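Local coordinates for periplasmic oligopeptide-binding protein (Burkholderia pseudomallei, PDB 3ZS6), which binds oligopeptides in the periplasm, probably as the receptor that delivers them to an ABC transporter for uptake, at residues A[63-68]-A[127-132]; A[258-263]-A[405-410]; A[284-289]-A[369-374]; A[486-491]-A[500-505]. All coordinates share one frame; numbering follows the deposited sequence.

Interaction 1. Residues A[63-68]-A[127-132]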
# COMPACT_ATOMS: atom_id res chain seq x y z
N THR A 63 -13.91 -0.34 22.00
CA THR A 63 -12.80 -0.64 22.91
C THR A 63 -12.14 -1.99 22.65
O THR A 63 -12.80 -3.02 22.63
CB THR A 63 -13.28 -0.61 24.37
OG1 THR A 63 -13.86 0.67 24.65
CG2 THR A 63 -12.12 -0.86 25.32
N TRP A 64 -10.82 -1.96 22.46
CA TRP A 64 -10.01 -3.17 22.32
C TRP A 64 -8.95 -3.26 23.43
O TRP A 64 -8.36 -2.25 23.82
CB TRP A 64 -9.29 -3.19 20.96
CG TRP A 64 -10.20 -3.43 19.78
CD1 TRP A 64 -10.90 -2.49 19.08
CD2 TRP A 64 -10.48 -4.69 19.16
NE1 TRP A 64 -11.62 -3.09 18.07
CE2 TRP A 64 -11.37 -4.44 18.10
CE3 TRP A 64 -10.08 -6.01 19.41
CZ2 TRP A 64 -11.87 -5.46 17.28
CZ3 TRP A 64 -10.57 -7.02 18.60
CH2 TRP A 64 -11.45 -6.74 17.54
N ILE A 65 -8.72 -4.47 23.93
CA ILE A 65 -7.68 -4.71 24.92
C ILE A 65 -6.62 -5.62 24.31
O ILE A 65 -6.95 -6.67 23.75
CB ILE A 65 -8.25 -5.38 26.19
CG1 ILE A 65 -9.26 -4.46 26.88
CG2 ILE A 65 -7.12 -5.74 27.16
CD1 ILE A 65 -8.63 -3.27 27.55
N PHE A 66 -5.35 -5.23 24.41
CA PHE A 66 -4.24 -6.06 23.94
C PHE A 66 -3.39 -6.46 25.14
O PHE A 66 -2.92 -5.61 25.90
CB PHE A 66 -3.38 -5.31 22.91
CG PHE A 66 -4.09 -5.03 21.60
CD1 PHE A 66 -4.88 -3.89 21.46
CD2 PHE A 66 -3.97 -5.89 20.53
CE1 PHE A 66 -5.52 -3.62 20.26
CE2 PHE A 66 -4.61 -5.63 19.33
CZ PHE A 66 -5.40 -4.49 19.20
N LYS A 67 -3.19 -7.76 25.31
CA LYS A 67 -2.33 -8.26 26.37
C LYS A 67 -0.98 -8.58 25.78
O LYS A 67 -0.85 -9.46 24.92
CB LYS A 67 -2.93 -9.50 27.03
CG LYS A 67 -4.06 -9.21 28.00
CD LYS A 67 -3.59 -8.34 29.17
CE LYS A 67 -2.62 -9.08 30.09
NZ LYS A 67 -1.30 -9.34 29.45
N LEU A 68 0.04 -7.86 26.22
CA LEU A 68 1.39 -8.04 25.68
C LEU A 68 2.11 -9.21 26.36
O LEU A 68 1.90 -9.48 27.55
CB LEU A 68 2.21 -6.76 25.83
CG LEU A 68 1.56 -5.45 25.40
CD1 LEU A 68 2.60 -4.34 25.43
CD2 LEU A 68 0.92 -5.56 24.01
N ARG A 127 -3.96 3.76 25.72
CA ARG A 127 -3.56 3.86 27.12
C ARG A 127 -2.84 2.61 27.63
O ARG A 127 -3.24 1.48 27.33
CB ARG A 127 -4.80 4.14 27.98
CG ARG A 127 -4.52 4.33 29.46
CD ARG A 127 -5.76 4.88 30.17
NE ARG A 127 -6.85 3.92 30.24
CZ ARG A 127 -7.18 3.23 31.34
NH1 ARG A 127 -6.49 3.41 32.46
NH2 ARG A 127 -8.19 2.38 31.32
N ALA A 128 -1.77 2.82 28.39
CA ALA A 128 -1.11 1.72 29.08
C ALA A 128 -1.73 1.50 30.46
O ALA A 128 -1.43 2.23 31.41
CB ALA A 128 0.38 1.99 29.20
N ILE A 129 -2.62 0.52 30.56
CA ILE A 129 -3.23 0.18 31.85
C ILE A 129 -2.15 -0.30 32.81
O ILE A 129 -2.18 -0.01 34.01
CB ILE A 129 -4.33 -0.88 31.69
CG1 ILE A 129 -5.48 -0.31 30.86
CG2 ILE A 129 -4.82 -1.38 33.06
CD1 ILE A 129 -6.59 -1.29 30.58
N ASP A 130 -1.22 -1.07 32.27
CA ASP A 130 0.01 -1.44 32.96
C ASP A 130 1.01 -1.80 31.87
O ASP A 130 0.66 -1.79 30.69
CB ASP A 130 -0.22 -2.59 33.95
CG ASP A 130 -0.70 -3.87 33.28
OD1 ASP A 130 -0.12 -4.28 32.24
OD2 ASP A 130 -1.65 -4.49 33.81
N PRO A 131 2.26 -2.10 32.25
CA PRO A 131 3.30 -2.27 31.23
C PRO A 131 2.99 -3.34 30.18
O PRO A 131 3.63 -3.35 29.12
CB PRO A 131 4.53 -2.69 32.05
CG PRO A 131 4.26 -2.16 33.43
CD PRO A 131 2.78 -2.27 33.61
N TYR A 132 2.03 -4.23 30.45
CA TYR A 132 1.75 -5.33 29.54
C TYR A 132 0.30 -5.37 29.10
O TYR A 132 -0.19 -6.39 28.60
CB TYR A 132 2.14 -6.67 30.18
CG TYR A 132 3.59 -6.72 30.60
CD1 TYR A 132 4.61 -6.62 29.65
CD2 TYR A 132 3.95 -6.88 31.93
CE1 TYR A 132 5.94 -6.67 30.02
CE2 TYR A 132 5.28 -6.94 32.31
CZ TYR A 132 6.27 -6.83 31.36
OH TYR A 132 7.59 -6.88 31.73

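Interaction 2. Residues A[258-263]-A[405-410]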
# COMPACT_ATOMS: atom_id res chain seq x y z
N GLN A 258 -4.09 -9.76 -6.45
CA GLN A 258 -3.94 -9.14 -5.14
C GLN A 258 -5.09 -8.19 -4.85
O GLN A 258 -5.83 -7.82 -5.76
CB GLN A 258 -2.61 -8.39 -5.07
CG GLN A 258 -1.45 -9.27 -4.61
CD GLN A 258 -0.10 -8.72 -5.02
OE1 GLN A 258 -0.01 -7.79 -5.82
NE2 GLN A 258 0.97 -9.29 -4.46
N LEU A 259 -5.26 -7.83 -3.57
CA LEU A 259 -6.22 -6.80 -3.20
C LEU A 259 -5.53 -5.46 -3.40
O LEU A 259 -5.12 -4.80 -2.45
CB LEU A 259 -6.69 -6.95 -1.75
CG LEU A 259 -7.66 -8.11 -1.44
CD1 LEU A 259 -7.94 -8.22 0.07
CD2 LEU A 259 -8.96 -7.96 -2.23
N ALA A 260 -5.38 -5.07 -4.66
CA ALA A 260 -4.57 -3.91 -5.01
C ALA A 260 -5.01 -3.39 -6.37
O ALA A 260 -5.33 -4.17 -7.27
CB ALA A 260 -3.08 -4.29 -5.00
N THR A 261 -5.01 -2.07 -6.52
CA THR A 261 -5.53 -1.43 -7.74
C THR A 261 -4.48 -0.53 -8.38
O THR A 261 -3.86 0.30 -7.71
CB THR A 261 -6.80 -0.60 -7.42
OG1 THR A 261 -7.78 -1.43 -6.80
CG2 THR A 261 -7.39 0.02 -8.70
N TYR A 262 -4.30 -0.69 -9.69
CA TYR A 262 -3.38 0.11 -10.48
C TYR A 262 -4.21 1.23 -11.11
O TYR A 262 -5.25 0.97 -11.73
CB TYR A 262 -2.75 -0.77 -11.56
CG TYR A 262 -1.60 -0.18 -12.37
CD1 TYR A 262 -1.81 0.87 -13.26
CD2 TYR A 262 -0.32 -0.73 -12.29
CE1 TYR A 262 -0.76 1.38 -14.02
CE2 TYR A 262 0.72 -0.22 -13.05
CZ TYR A 262 0.50 0.83 -13.92
OH TYR A 262 1.54 1.34 -14.67
N TYR A 263 -3.78 2.47 -10.93
CA TYR A 263 -4.58 3.60 -11.39
C TYR A 263 -3.74 4.84 -11.66
O TYR A 263 -2.61 4.98 -11.16
CB TYR A 263 -5.69 3.92 -10.40
CG TYR A 263 -5.22 4.56 -9.10
CD1 TYR A 263 -5.13 5.94 -8.98
CD2 TYR A 263 -4.88 3.78 -7.99
CE1 TYR A 263 -4.71 6.54 -7.79
CE2 TYR A 263 -4.47 4.36 -6.79
CZ TYR A 263 -4.39 5.74 -6.70
OH TYR A 263 -3.98 6.34 -5.53
N GLY A 405 -1.05 3.51 -7.52
CA GLY A 405 -1.49 2.16 -7.20
C GLY A 405 -1.55 2.00 -5.69
O GLY A 405 -0.70 2.52 -4.97
N TRP A 406 -2.56 1.27 -5.21
CA TRP A 406 -2.76 1.10 -3.78
C TRP A 406 -2.96 -0.37 -3.44
O TRP A 406 -3.78 -1.05 -4.07
CB TRP A 406 -3.98 1.92 -3.34
CG TRP A 406 -4.27 1.93 -1.86
CD1 TRP A 406 -5.22 1.21 -1.20
CD2 TRP A 406 -3.62 2.74 -0.88
NE1 TRP A 406 -5.20 1.51 0.14
CE2 TRP A 406 -4.23 2.45 0.37
CE3 TRP A 406 -2.58 3.68 -0.92
CZ2 TRP A 406 -3.83 3.06 1.56
CZ3 TRP A 406 -2.19 4.29 0.27
CH2 TRP A 406 -2.81 3.97 1.49
N PHE A 407 -2.20 -0.85 -2.46
CA PHE A 407 -2.37 -2.18 -1.88
C PHE A 407 -3.18 -2.05 -0.60
O PHE A 407 -2.89 -1.19 0.24
CB PHE A 407 -1.01 -2.79 -1.51
CG PHE A 407 -0.43 -3.68 -2.57
CD1 PHE A 407 0.22 -3.13 -3.67
CD2 PHE A 407 -0.53 -5.06 -2.48
CE1 PHE A 407 0.75 -3.95 -4.66
CE2 PHE A 407 0.00 -5.88 -3.46
CZ PHE A 407 0.64 -5.33 -4.55
N ALA A 408 -4.20 -2.89 -0.44
CA ALA A 408 -5.00 -2.86 0.77
C ALA A 408 -4.11 -3.03 2.00
O ALA A 408 -3.20 -3.86 1.99
CB ALA A 408 -6.05 -3.96 0.73
N ASP A 409 -4.37 -2.26 3.06
CA ASP A 409 -3.63 -2.40 4.32
C ASP A 409 -4.29 -3.44 5.22
O ASP A 409 -3.72 -3.88 6.22
CB ASP A 409 -3.56 -1.06 5.08
CG ASP A 409 -2.63 -0.05 4.42
OD1 ASP A 409 -1.69 -0.46 3.71
OD2 ASP A 409 -2.84 1.17 4.60
N TYR A 410 -5.52 -3.79 4.86
CA TYR A 410 -6.34 -4.75 5.59
C TYR A 410 -7.52 -5.08 4.71
O TYR A 410 -7.81 -4.33 3.77
CB TYR A 410 -6.81 -4.17 6.93
CG TYR A 410 -7.41 -2.78 6.83
CD1 TYR A 410 -8.77 -2.61 6.57
CD2 TYR A 410 -6.62 -1.65 6.99
CE1 TYR A 410 -9.33 -1.33 6.48
CE2 TYR A 410 -7.16 -0.37 6.90
CZ TYR A 410 -8.52 -0.22 6.64
OH TYR A 410 -9.05 1.05 6.56
O HOH W 1 -2.04 5.55 -3.95

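Interaction 3. Residues A[284-289]-A[369-374]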
# COMPACT_ATOMS: atom_id res chain seq x y z
N MET A 284 -12.81 7.11 -19.99
CA MET A 284 -13.69 6.24 -20.76
C MET A 284 -13.11 5.83 -22.11
O MET A 284 -13.58 4.88 -22.72
CB MET A 284 -15.07 6.90 -20.95
CG MET A 284 -15.08 8.08 -21.90
SD MET A 284 -16.69 8.91 -21.90
CE MET A 284 -17.80 7.53 -22.17
N VAL A 285 -12.08 6.53 -22.56
CA VAL A 285 -11.48 6.20 -23.86
C VAL A 285 -10.42 5.08 -23.80
O VAL A 285 -10.18 4.40 -24.80
CB VAL A 285 -10.90 7.47 -24.51
CG1 VAL A 285 -9.81 7.13 -25.49
CG2 VAL A 285 -12.03 8.26 -25.20
N LEU A 286 -9.81 4.87 -22.63
CA LEU A 286 -8.78 3.83 -22.49
C LEU A 286 -9.36 2.42 -22.57
O LEU A 286 -10.29 2.07 -21.85
CB LEU A 286 -8.03 4.00 -21.16
CG LEU A 286 -7.36 5.33 -20.83
CD1 LEU A 286 -6.92 5.34 -19.37
CD2 LEU A 286 -6.18 5.63 -21.76
N ASP A 287 -8.79 1.60 -23.45
CA ASP A 287 -9.24 0.22 -23.63
C ASP A 287 -8.48 -0.71 -22.68
O ASP A 287 -7.36 -1.15 -22.98
CB ASP A 287 -9.01 -0.20 -25.08
CG ASP A 287 -9.78 -1.45 -25.46
OD1 ASP A 287 -9.99 -2.32 -24.59
OD2 ASP A 287 -10.16 -1.57 -26.65
N ARG A 288 -9.09 -1.01 -21.53
CA ARG A 288 -8.44 -1.79 -20.48
C ARG A 288 -8.38 -3.28 -20.84
O ARG A 288 -7.61 -4.05 -20.26
CB ARG A 288 -9.16 -1.60 -19.15
CG ARG A 288 -9.19 -0.14 -18.65
CD ARG A 288 -10.32 0.06 -17.64
NE ARG A 288 -10.37 1.43 -17.14
CZ ARG A 288 -10.73 2.48 -17.87
NH1 ARG A 288 -11.06 2.31 -19.16
NH2 ARG A 288 -10.74 3.69 -17.33
N GLU A 289 -9.21 -3.68 -21.80
CA GLU A 289 -9.22 -5.06 -22.26
C GLU A 289 -7.94 -5.33 -23.04
O GLU A 289 -7.25 -6.32 -22.79
CB GLU A 289 -10.46 -5.33 -23.12
CG GLU A 289 -11.11 -6.68 -22.84
CD GLU A 289 -10.16 -7.84 -23.07
OE1 GLU A 289 -9.34 -7.76 -24.01
OE2 GLU A 289 -10.24 -8.84 -22.32
N ALA A 369 -0.87 7.27 -23.54
CA ALA A 369 -0.55 8.40 -24.40
C ALA A 369 -1.13 8.22 -25.81
O ALA A 369 -1.76 9.13 -26.34
CB ALA A 369 0.96 8.61 -24.46
N SER A 370 -0.93 7.05 -26.41
CA SER A 370 -1.38 6.83 -27.78
C SER A 370 -2.91 6.80 -27.84
O SER A 370 -3.53 7.34 -28.75
CB SER A 370 -0.79 5.55 -28.38
OG SER A 370 -1.50 4.40 -27.96
N GLU A 371 -3.50 6.15 -26.84
CA GLU A 371 -4.95 6.10 -26.72
C GLU A 371 -5.54 7.51 -26.68
O GLU A 371 -6.48 7.84 -27.43
CB GLU A 371 -5.30 5.34 -25.44
CG GLU A 371 -6.63 4.62 -25.46
CD GLU A 371 -6.58 3.27 -26.16
OE1 GLU A 371 -5.89 3.14 -27.19
OE2 GLU A 371 -7.26 2.34 -25.68
N TRP A 372 -4.99 8.36 -25.82
CA TRP A 372 -5.47 9.73 -25.66
C TRP A 372 -5.22 10.58 -26.91
O TRP A 372 -6.05 11.41 -27.29
CB TRP A 372 -4.83 10.39 -24.43
CG TRP A 372 -5.40 9.89 -23.14
CD1 TRP A 372 -6.66 9.42 -22.92
CD2 TRP A 372 -4.72 9.79 -21.88
NE1 TRP A 372 -6.82 9.05 -21.61
CE2 TRP A 372 -5.64 9.27 -20.95
CE3 TRP A 372 -3.43 10.10 -21.45
CZ2 TRP A 372 -5.31 9.04 -19.61
CZ3 TRP A 372 -3.10 9.88 -20.12
CH2 TRP A 372 -4.04 9.36 -19.22
N ARG A 373 -4.06 10.39 -27.54
CA ARG A 373 -3.76 11.13 -28.76
C ARG A 373 -4.75 10.75 -29.85
O ARG A 373 -5.48 11.60 -30.36
CB ARG A 373 -2.34 10.85 -29.24
CG ARG A 373 -2.15 11.15 -30.73
CD ARG A 373 -0.70 11.01 -31.18
NE ARG A 373 -0.13 9.70 -30.86
CZ ARG A 373 -0.15 8.66 -31.68
NH1 ARG A 373 -0.72 8.76 -32.88
NH2 ARG A 373 0.38 7.51 -31.30
N THR A 374 -4.77 9.47 -30.19
CA THR A 374 -5.54 9.01 -31.34
C THR A 374 -7.06 9.12 -31.16
O THR A 374 -7.79 9.28 -32.13
CB THR A 374 -5.18 7.56 -31.72
OG1 THR A 374 -5.52 6.70 -30.64
CG2 THR A 374 -3.70 7.44 -32.01

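Interaction 4. Residues A[486-491]-A[500-505]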
# COMPACT_ATOMS: atom_id res chain seq x y z
N GLY A 486 10.58 -22.42 1.11
CA GLY A 486 9.38 -23.02 1.69
C GLY A 486 8.52 -22.02 2.47
O GLY A 486 9.00 -20.96 2.87
N GLY A 487 7.26 -22.38 2.67
CA GLY A 487 6.34 -21.55 3.45
C GLY A 487 5.47 -20.57 2.67
O GLY A 487 4.58 -19.94 3.24
N TYR A 488 5.73 -20.41 1.38
CA TYR A 488 4.97 -19.46 0.56
C TYR A 488 3.56 -19.99 0.33
O TYR A 488 3.39 -21.16 -0.02
CB TYR A 488 5.67 -19.23 -0.79
CG TYR A 488 5.22 -17.99 -1.55
CD1 TYR A 488 4.13 -18.02 -2.41
CD2 TYR A 488 5.90 -16.78 -1.40
CE1 TYR A 488 3.72 -16.88 -3.11
CE2 TYR A 488 5.50 -15.63 -2.08
CZ TYR A 488 4.41 -15.69 -2.93
OH TYR A 488 4.02 -14.56 -3.61
N THR A 489 2.54 -19.15 0.51
CA THR A 489 1.16 -19.56 0.22
C THR A 489 0.55 -18.65 -0.83
O THR A 489 1.09 -17.59 -1.15
CB THR A 489 0.25 -19.52 1.46
OG1 THR A 489 -0.20 -18.18 1.68
CG2 THR A 489 0.99 -20.04 2.71
N LEU A 490 -0.59 -19.06 -1.38
CA LEU A 490 -1.24 -18.27 -2.42
C LEU A 490 -2.47 -17.55 -1.87
O LEU A 490 -3.32 -17.11 -2.63
CB LEU A 490 -1.63 -19.16 -3.61
CG LEU A 490 -0.48 -19.97 -4.23
CD1 LEU A 490 -0.99 -20.83 -5.39
CD2 LEU A 490 0.66 -19.06 -4.68
N THR A 491 -2.54 -17.43 -0.55
CA THR A 491 -3.73 -16.85 0.08
C THR A 491 -3.47 -15.52 0.81
O THR A 491 -4.38 -14.95 1.41
CB THR A 491 -4.38 -17.85 1.04
OG1 THR A 491 -3.47 -18.14 2.11
CG2 THR A 491 -4.73 -19.14 0.31
N GLN A 500 10.41 -14.00 8.17
CA GLN A 500 10.46 -14.97 9.27
C GLN A 500 9.49 -16.14 9.10
O GLN A 500 9.59 -17.15 9.81
CB GLN A 500 10.23 -14.29 10.63
CG GLN A 500 8.80 -13.79 10.86
CD GLN A 500 8.51 -13.57 12.34
OE1 GLN A 500 8.24 -12.45 12.78
NE2 GLN A 500 8.56 -14.65 13.11
N ASP A 501 8.53 -15.99 8.19
CA ASP A 501 7.55 -17.04 7.97
C ASP A 501 7.99 -18.03 6.90
O ASP A 501 7.33 -19.05 6.67
CB ASP A 501 6.17 -16.44 7.64
CG ASP A 501 5.60 -15.62 8.81
OD1 ASP A 501 5.68 -16.09 9.96
OD2 ASP A 501 5.09 -14.50 8.58
N MET A 502 9.12 -17.75 6.24
CA MET A 502 9.65 -18.64 5.21
C MET A 502 10.90 -19.39 5.70
O MET A 502 11.45 -19.08 6.76
CB MET A 502 9.92 -17.88 3.91
CG MET A 502 8.64 -17.45 3.18
SD MET A 502 8.92 -16.41 1.72
CE MET A 502 9.25 -14.83 2.51
N TYR A 503 11.33 -20.39 4.94
CA TYR A 503 12.48 -21.20 5.32
C TYR A 503 13.01 -21.91 4.09
O TYR A 503 12.25 -22.26 3.19
CB TYR A 503 12.08 -22.24 6.39
CG TYR A 503 10.81 -22.99 6.03
CD1 TYR A 503 10.86 -24.14 5.27
CD2 TYR A 503 9.57 -22.52 6.44
CE1 TYR A 503 9.70 -24.82 4.93
CE2 TYR A 503 8.41 -23.19 6.10
CZ TYR A 503 8.48 -24.34 5.35
OH TYR A 503 7.32 -25.00 5.02
N LEU A 504 14.32 -22.15 4.06
CA LEU A 504 14.94 -22.80 2.91
C LEU A 504 15.00 -24.31 3.11
O LEU A 504 15.36 -24.78 4.18
CB LEU A 504 16.34 -22.25 2.65
CG LEU A 504 16.41 -20.75 2.36
CD1 LEU A 504 17.74 -20.41 1.71
CD2 LEU A 504 15.26 -20.31 1.46
N ILE A 505 14.64 -25.05 2.07
CA ILE A 505 14.69 -26.51 2.13
C ILE A 505 15.70 -27.06 1.14
O ILE A 505 16.21 -26.33 0.29
CB ILE A 505 13.33 -27.14 1.82
CG1 ILE A 505 12.81 -26.63 0.48
CG2 ILE A 505 12.34 -26.82 2.93
CD1 ILE A 505 11.45 -27.18 0.09

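Interaction 1. Residues A[63-68]-A[127-132]
Tyr132 and Leu68 make the close part of this contact, and they do it with backbone atoms. Leu68 N donates to Tyr132 O over 2.8 Å, with an N-H...O angle of 161°. From the opposite face of that carbonyl comes Lys67, whose NZ donates a longer hydrogen bond, 3.3 Å, to the same Tyr132 O; its chain is bent at chi2, chi3 and chi4, which folds the ammonium back along the strand edge. Beside the pair, Leu68 CB meets Tyr132 CB at 4.4 Å, and Leu68 CD1 comes to 4.0 Å from Pro131 O. Just after the corner at Ile129, an Asx turn presents Tyr132: Asp130 OD1 accepts from Tyr132 N at 2.8 Å and also bonds Thr133 OG1. Toward the other end the segments diverge. There Ile65 and the exposed Ile129 cross at about a right angle, meeting only through their CD1 atoms at 4.2 Å, and Arg127 turns to Glu135 instead. Strand 133-137 runs between strand 63-68 and strand 126-128, which accounts for the wide spacing. Two donors on one carbonyl oxygen, one of them a lysine, probably polarise that peptide group and fix the turn just where the chain enters strand 133-137.

Interaction 2. Residues A[258-263]-A[405-410]
Phe407 packs over Ala260, its partner in a non-hydrogen-bonded antiparallel pair, and the ring can be traced outward. Its CB starts on the same face of the sheet as Ala260 CB, 4.3 Å from that methyl. One bond on, Phe407 CG comes to 3.6 Å from Ala260 CB, and CD1 and CD2 are scarcely farther. The methyl therefore sits over the middle of the ring, 3.5 Å from the centroid and 6° off the normal, a CH-pi contact. Farther out CE1 is still 3.9 Å from Ala260 CB, while CE2 lies 3.9 Å from Gln258 CG. CZ, the tip, faces the Gln258 amide, turned 72° from the ring plane, whose oxygen is modelled too close to be trusted. Trp26 also meets this ring, and an acidic side chain of the bound peptide packs on it. Thr261 and Trp406 hold the strands through paired backbone bonds, Thr261 N to Trp406 O at 2.9 Å and Trp406 N to Thr261 O at 3.0 Å, and Ala408 N to Leu259 O extends the ladder. Gly405 and Phe407 form backbone hydrogen bonds with the peptide, while Asp409 OD1 bonds its backbone: the buried peptide site typical of OppA-type binding proteins.

Interaction 3. Residues A[284-289]-A[369-374]
Asp287 N gives the hydrogen bond across this contact, to Glu371 OE2 at 2.8 Å with an N-H...O angle of 150°. Glu371 OE2 accepts with its anti lone pair, the one facing away from the other carboxylate oxygen. Glu371 reaches the amide because its chain, after leaving with CG anti to the backbone N, bends at chi2 (82°). Lys375 forms a salt bridge with the same OE2 and a hydrogen bond with Val285 O, so its charge probably eases the approach of Asp287 OD2, 5.0 Å from Glu371 OE2. The segment 284-289 is a break between helices: helix 276-285 ends, the chain turns, and Asp287 takes the N-cap position of helix 288-296, its OD1 accepting a hydrogen bond from Ile290 N and a weak one from Glu289 N. Helix 359-376 packs against this corner. Among the apolar contacts, Leu286 CD2 stands over one face of Trp372, 3.9 Å from the centroid of the five-membered ring and 29° off its normal; the indole is held in place by NE1, which donates to Leu282 O. The aliphatic part of Glu371 fills in beside it, with CB 3.8 Å from Leu286 CD2. The Val285 and Glu371 side chains run alongside each other, pointing opposite ways, with Val285 CG1 reaching Glu371 CG at 4.1 Å. Beyond Leu286 lie Val470 and Leu472 of strand 470-480.

Interaction 4. Residues A[486-491]-A[500-505]
Tyr503 lays one face of its ring over the backbone of Gly486. The CA of Gly486 is 4.1 Å from the ring centroid and 24° off the normal, a CH-pi contact, and the Gly486 carbonyl carbon lies over the same face, closer to the ring centre than CA. With CG set between its own backbone N and carbonyl carbon (chi1 48°), Tyr503 folds its ring back across the neighbouring strand instead of pointing away from it. The phenol end goes on to Gly487, where Tyr503 CZ and Gly487 N are 3.5 Å apart. Both glycines lack a CB, and this is what lets the ring lie so close; at the positive phi of Gly487 (94°) a CB would also jam against the carbonyl O of Gly486. Gly486 and Tyr503 are also paired by their backbones, Gly486 N to Tyr503 O at 2.7 Å and Tyr503 N to Gly486 O at 3.2 Å. Met502 meets Tyr488 in another way: its SD approaches the edge of the Tyr488 ring, 4.4 Å from CD2, while Met502 CB is 3.4 Å from Gly486 O. The Tyr488 hydroxyl is bonded to Arg479. Around this two-stranded antiparallel ribbon of strands 485-486 and 503-504, Met502 leans on Val485 and Tyr233, Asp501 makes a salt bridge with Arg41, Tyr488 packs on Arg254 of strand 253-258, and Leu504 is hydrogen-bonded through its backbone to Ala2.

The centre of interaction 2 lies about 6 Å from the centre of the chain, with the bound peptide beside it. Interactions 1 and 3 fall on opposite sides of that centre, their own centres about 53 Å apart; the centres of interactions 3 and 4 are each about 22 Å from that of interaction 2. Along the chain interaction 1 comes first, in a five-stranded antiparallel sheet. The long excursion between the strands of interaction 2 contains interaction 3, whose Leu286 touches strand 470-480, a neighbour of strand 260-266 in the seven-stranded sheet. Interactions 2 and 3 are thus linked through that sheet, while interactions 1 and 4, the latter last in the chain, lie in sheets of their own.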